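PDB 4EPS: putative fimbrium tip subunit Fim1C from Bacteroides ovatus, which probably forms part of the tip of a fimbrium, a filamentous cell-surface appendage of the kind that mediates adhesion and biofilm formation. Local coordinates for residues T66-G69 with S70-S73; P421-S424 with I425-G428. All coordinates share one frame; numbering follows the deposited sequence.

In the fold
Two short chain reversals illustrate how a single polar acceptor can organise a turn. Contact 1 (66-69 with 70-73) comes first along the chain, in the hairpin that joins strand 55-67 to strand 72-73 within the fimbrillin-like region. Contact 2 (421-424 with 425-428) follows much later, in the loop between helix 408-419 and helix 434-438, packed against strand 502-509. Their centres are about 38 Å apart and their nearest atoms about 29 Å, with no touch. Contact 1 lies on the surface, its centre about 29 Å from the chain centre; contact 2 is partly buried. The two therefore shape separate regions of an elongated chain that is probably a fimbrial tip subunit.

Contact 1 (T66-G69 with S70-S73); sequences TFNG and SSWS
Phe67 and Trp72 meet with their side chains crossed at about a right angle. The CB of Phe67 stands almost directly over the six-membered ring of the indole, 3.6 Å from its centroid, a CH-pi contact, while CD1 lies above the same face, 3.5 Å from Trp72 CE2. The planes of the phenyl and the five-membered ring are inclined at 45°, an oblique pairing. Phe67 holds CG anti to its own N (chi1 -170°), which swings the phenyl toward the turn, where Gly69 N and Ser70 N lie over one of its faces.

Within the turn, Asn68 OD1 grips two backbone donors, Ser71 N at 2.8 Å and Ser70 N at 2.9 Å, which arrive from opposite faces of its amide plane. A first torsion of 75°, with CG between N and the carbonyl carbon, brings OD1 back to the two N-H groups. Asn68 N in turn donates to Ser71 O at 3.0 Å. One step back, Thr66 and Ser73 form a hydrogen-bonded antiparallel pair, in which Thr66 O takes Ser73 N and, from the opposite face of its plane, Ser73 OG at 3.2 Å.

Further out, Phe40 meets Trp72 edge-to-face, and Gln45 NE2 is hydrogen-bonded to Thr66 OG1. Together these contacts make a tight antiparallel beta hairpin, its reversal braced by an asparagine and its paired aromatic residues sharing one face of the strands.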
loop_
_atom_site.group_PDB
_atom_site.type_symbol
_atom_site.label_atom_id
_atom_site.label_comp_id
_atom_site.label_asym_id
_atom_site.label_seq_id
_atom_site.Cartn_x
_atom_site.Cartn_y
_atom_site.Cartn_z
ATOM N N THR A 66 -19.827 -40.966 31.230
ATOM C CA THR A 66 -18.887 -39.853 31.214
ATOM C C THR A 66 -17.878 -39.998 30.071
ATOM O O THR A 66 -17.332 -41.090 29.859
ATOM C CB THR A 66 -18.159 -39.783 32.590
ATOM O OG1 THR A 66 -19.143 -39.821 33.618
ATOM C CG2 THR A 66 -17.293 -38.543 32.749
ATOM N N PHE A 67 -17.652 -38.901 29.335
ATOM C CA PHE A 67 -16.678 -38.894 28.252
ATOM C C PHE A 67 -15.294 -38.663 28.877
ATOM O O PHE A 67 -15.170 -37.792 29.738
ATOM C CB PHE A 67 -17.012 -37.814 27.208
ATOM C CG PHE A 67 -16.193 -37.907 25.932
ATOM C CD1 PHE A 67 -16.368 -38.971 25.048
ATOM C CD2 PHE A 67 -15.329 -36.882 25.567
ATOM C CE1 PHE A 67 -15.655 -39.034 23.849
ATOM C CE2 PHE A 67 -14.619 -36.941 24.356
ATOM C CZ PHE A 67 -14.792 -38.014 23.509
ATOM N N ASN A 68 -14.293 -39.475 28.514
ATOM C CA ASN A 68 -12.953 -39.346 29.110
ATOM C C ASN A 68 -11.974 -38.646 28.159
ATOM O O ASN A 68 -10.779 -38.623 28.427
ATOM C CB ASN A 68 -12.417 -40.746 29.517
ATOM C CG ASN A 68 -11.937 -41.619 28.363
ATOM O OD1 ASN A 68 -12.170 -41.342 27.186
ATOM N ND2 ASN A 68 -11.206 -42.668 28.669
ATOM N N GLY A 69 -12.474 -38.105 27.052
ATOM C CA GLY A 69 -11.624 -37.467 26.052
ATOM C C GLY A 69 -11.469 -38.332 24.816
ATOM O O GLY A 69 -11.076 -37.841 23.757
ATOM N N SER A 70 -11.780 -39.622 24.945
ATOM C CA SER A 70 -11.674 -40.598 23.851
ATOM C C SER A 70 -12.965 -41.418 23.704
ATOM O O SER A 70 -13.359 -41.710 22.576
ATOM C CB SER A 70 -10.488 -41.546 24.073
ATOM O OG SER A 70 -9.264 -40.825 23.970
ATOM N N SER A 71 -13.594 -41.823 24.823
ATOM C CA SER A 71 -14.775 -42.686 24.767
ATOM C C SER A 71 -15.712 -42.437 25.935
ATOM O O SER A 71 -15.331 -41.739 26.888
ATOM C CB SER A 71 -14.353 -44.159 24.744
ATOM O OG SER A 71 -13.686 -44.536 25.943
ATOM N N TRP A 72 -16.926 -43.021 25.866
ATOM C CA TRP A 72 -17.951 -42.911 26.903
ATOM C C TRP A 72 -17.871 -44.102 27.840
ATOM O O TRP A 72 -17.904 -45.248 27.385
ATOM C CB TRP A 72 -19.364 -42.808 26.275
ATOM C CG TRP A 72 -19.527 -41.549 25.472
ATOM C CD1 TRP A 72 -19.224 -41.370 24.153
ATOM C CD2 TRP A 72 -19.923 -40.269 25.975
ATOM N NE1 TRP A 72 -19.456 -40.065 23.792
ATOM C CE2 TRP A 72 -19.881 -39.364 24.892
ATOM C CE3 TRP A 72 -20.373 -39.810 27.233
ATOM C CZ2 TRP A 72 -20.253 -38.022 25.023
ATOM C CZ3 TRP A 72 -20.704 -38.467 27.374
ATOM C CH2 TRP A 72 -20.664 -37.593 26.274
ATOM N N SER A 73 -17.749 -43.834 29.143
ATOM C CA SER A 73 -17.663 -44.888 30.166
ATOM C C SER A 73 -18.697 -44.718 31.269
ATOM O O SER A 73 -19.091 -43.604 31.624
ATOM C CB SER A 73 -16.272 -44.945 30.790
ATOM O OG SER A 73 -15.764 -43.652 31.078
HETATM O O HOH W 1 -20.338 -42.478 34.430
HETATM O O HOH W 2 -8.644 -40.302 26.518
#

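Contact 2 (P421-S424 with I425-G428); sequences PSPS and ITTG
A type I beta turn from Pro423 to Thr426 reverses the chain in the loop after helix 408-419, and Thr426 closes it twice. Its backbone N donates to Pro423 O at 3.1 Å, the i to i+3 bond that closes the turn, approaching from well above the carbonyl plane. Its hydroxyl donates to that same oxygen from within the plane, OG1 lying 2.8 Å from Pro423 O. This reach follows from a first torsion of 73°, which tucks OG1 between the backbone N and the carbonyl carbon and leaves CG2 anti to the carbonyl carbon, on the side of the proline ring.

That methyl lies against the ring, with Thr426 CG2 3.7 Å from Pro423 CD, so both branches of the threonine are engaged with one residue. Ile425 adds a looser apolar touch, its CG1 4.0 Å from Pro423 CB. Ser422 OG lies 3.4 Å from Gly428 CA and is hydrogen-bonded to Glu417 OE1. Gly428 N gives a weak bond to Thr426 OG1, 3.3 Å long, and Thr427 OG1 donates to Gly428 O. Tyr274 of strand 273-275 and Leu508 of strand 502-509 pack on Thr426.

An alanine here removes both the hydroxyl and the methyl, which would probably leave Pro423 O with one out-of-plane donor, deprive Gly428 N of its weak acceptor and open a gap beside the proline ring. The hydroxyl donates to one carbonyl and accepts only weakly from Gly428 N, so its firm partner is the oxygen that also takes the turn bond, and a polar group on a buried residue is satisfied within the turn.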
loop_
_atom_site.group_PDB
_atom_site.type_symbol
_atom_site.label_atom_id
_atom_site.label_comp_id
_atom_site.label_asym_id
_atom_site.label_seq_id
_atom_site.Cartn_x
_atom_site.Cartn_y
_atom_site.Cartn_z
ATOM N N PRO A 421 -6.840 2.235 28.430
ATOM C CA PRO A 421 -6.739 0.774 28.417
ATOM C C PRO A 421 -6.115 0.244 27.145
ATOM O O PRO A 421 -6.525 0.580 26.024
ATOM C CB PRO A 421 -8.200 0.292 28.594
ATOM C CG PRO A 421 -9.041 1.461 28.276
ATOM C CD PRO A 421 -8.246 2.680 28.612
ATOM N N SER A 422 -5.113 -0.604 27.341
ATOM C CA SER A 422 -4.394 -1.245 26.253
ATOM C C SER A 422 -5.272 -2.351 25.611
ATOM O O SER A 422 -5.996 -3.066 26.324
ATOM C CB SER A 422 -3.076 -1.832 26.760
ATOM O OG SER A 422 -3.304 -2.820 27.751
ATOM N N PRO A 423 -5.185 -2.538 24.281
ATOM C CA PRO A 423 -5.970 -3.617 23.634
ATOM C C PRO A 423 -5.501 -4.993 24.118
ATOM O O PRO A 423 -4.325 -5.166 24.436
ATOM C CB PRO A 423 -5.650 -3.440 22.135
ATOM C CG PRO A 423 -5.117 -2.041 21.994
ATOM C CD PRO A 423 -4.402 -1.765 23.293
ATOM N N SER A 424 -6.403 -5.995 24.121
ATOM C CA SER A 424 -6.083 -7.366 24.569
ATOM C C SER A 424 -5.003 -8.027 23.707
ATOM O O SER A 424 -4.279 -8.902 24.184
ATOM C CB SER A 424 -7.355 -8.230 24.535
ATOM O OG SER A 424 -7.855 -8.310 23.203
ATOM N N ILE A 425 -4.872 -7.600 22.446
ATOM C CA ILE A 425 -3.886 -8.169 21.515
ATOM C C ILE A 425 -2.455 -7.638 21.755
ATOM O O ILE A 425 -1.528 -8.112 21.111
ATOM C CB ILE A 425 -4.313 -7.923 20.049
ATOM C CG1 ILE A 425 -4.486 -6.401 19.745
ATOM C CG2 ILE A 425 -5.600 -8.759 19.737
ATOM C CD1 ILE A 425 -4.647 -6.039 18.283
ATOM N N THR A 426 -2.289 -6.668 22.643
ATOM C CA THR A 426 -0.959 -6.082 22.930
ATOM C C THR A 426 -0.330 -6.672 24.195
ATOM O O THR A 426 -0.955 -7.452 24.915
ATOM C CB THR A 426 -1.072 -4.538 23.074
ATOM O OG1 THR A 426 -1.721 -4.203 24.315
ATOM C CG2 THR A 426 -1.756 -3.884 21.874
ATOM N N THR A 427 0.914 -6.228 24.507
ATOM C CA THR A 427 1.615 -6.661 25.708
ATOM C C THR A 427 0.985 -6.104 26.975
ATOM O O THR A 427 1.253 -6.607 28.062
ATOM C CB THR A 427 3.086 -6.126 25.660
ATOM O OG1 THR A 427 3.056 -4.690 25.620
ATOM C CG2 THR A 427 3.890 -6.666 24.492
ATOM N N GLY A 428 0.269 -4.995 26.842
ATOM C CA GLY A 428 -0.159 -4.192 27.970
ATOM C C GLY A 428 0.966 -3.181 28.225
ATOM O O GLY A 428 2.058 -3.291 27.646
#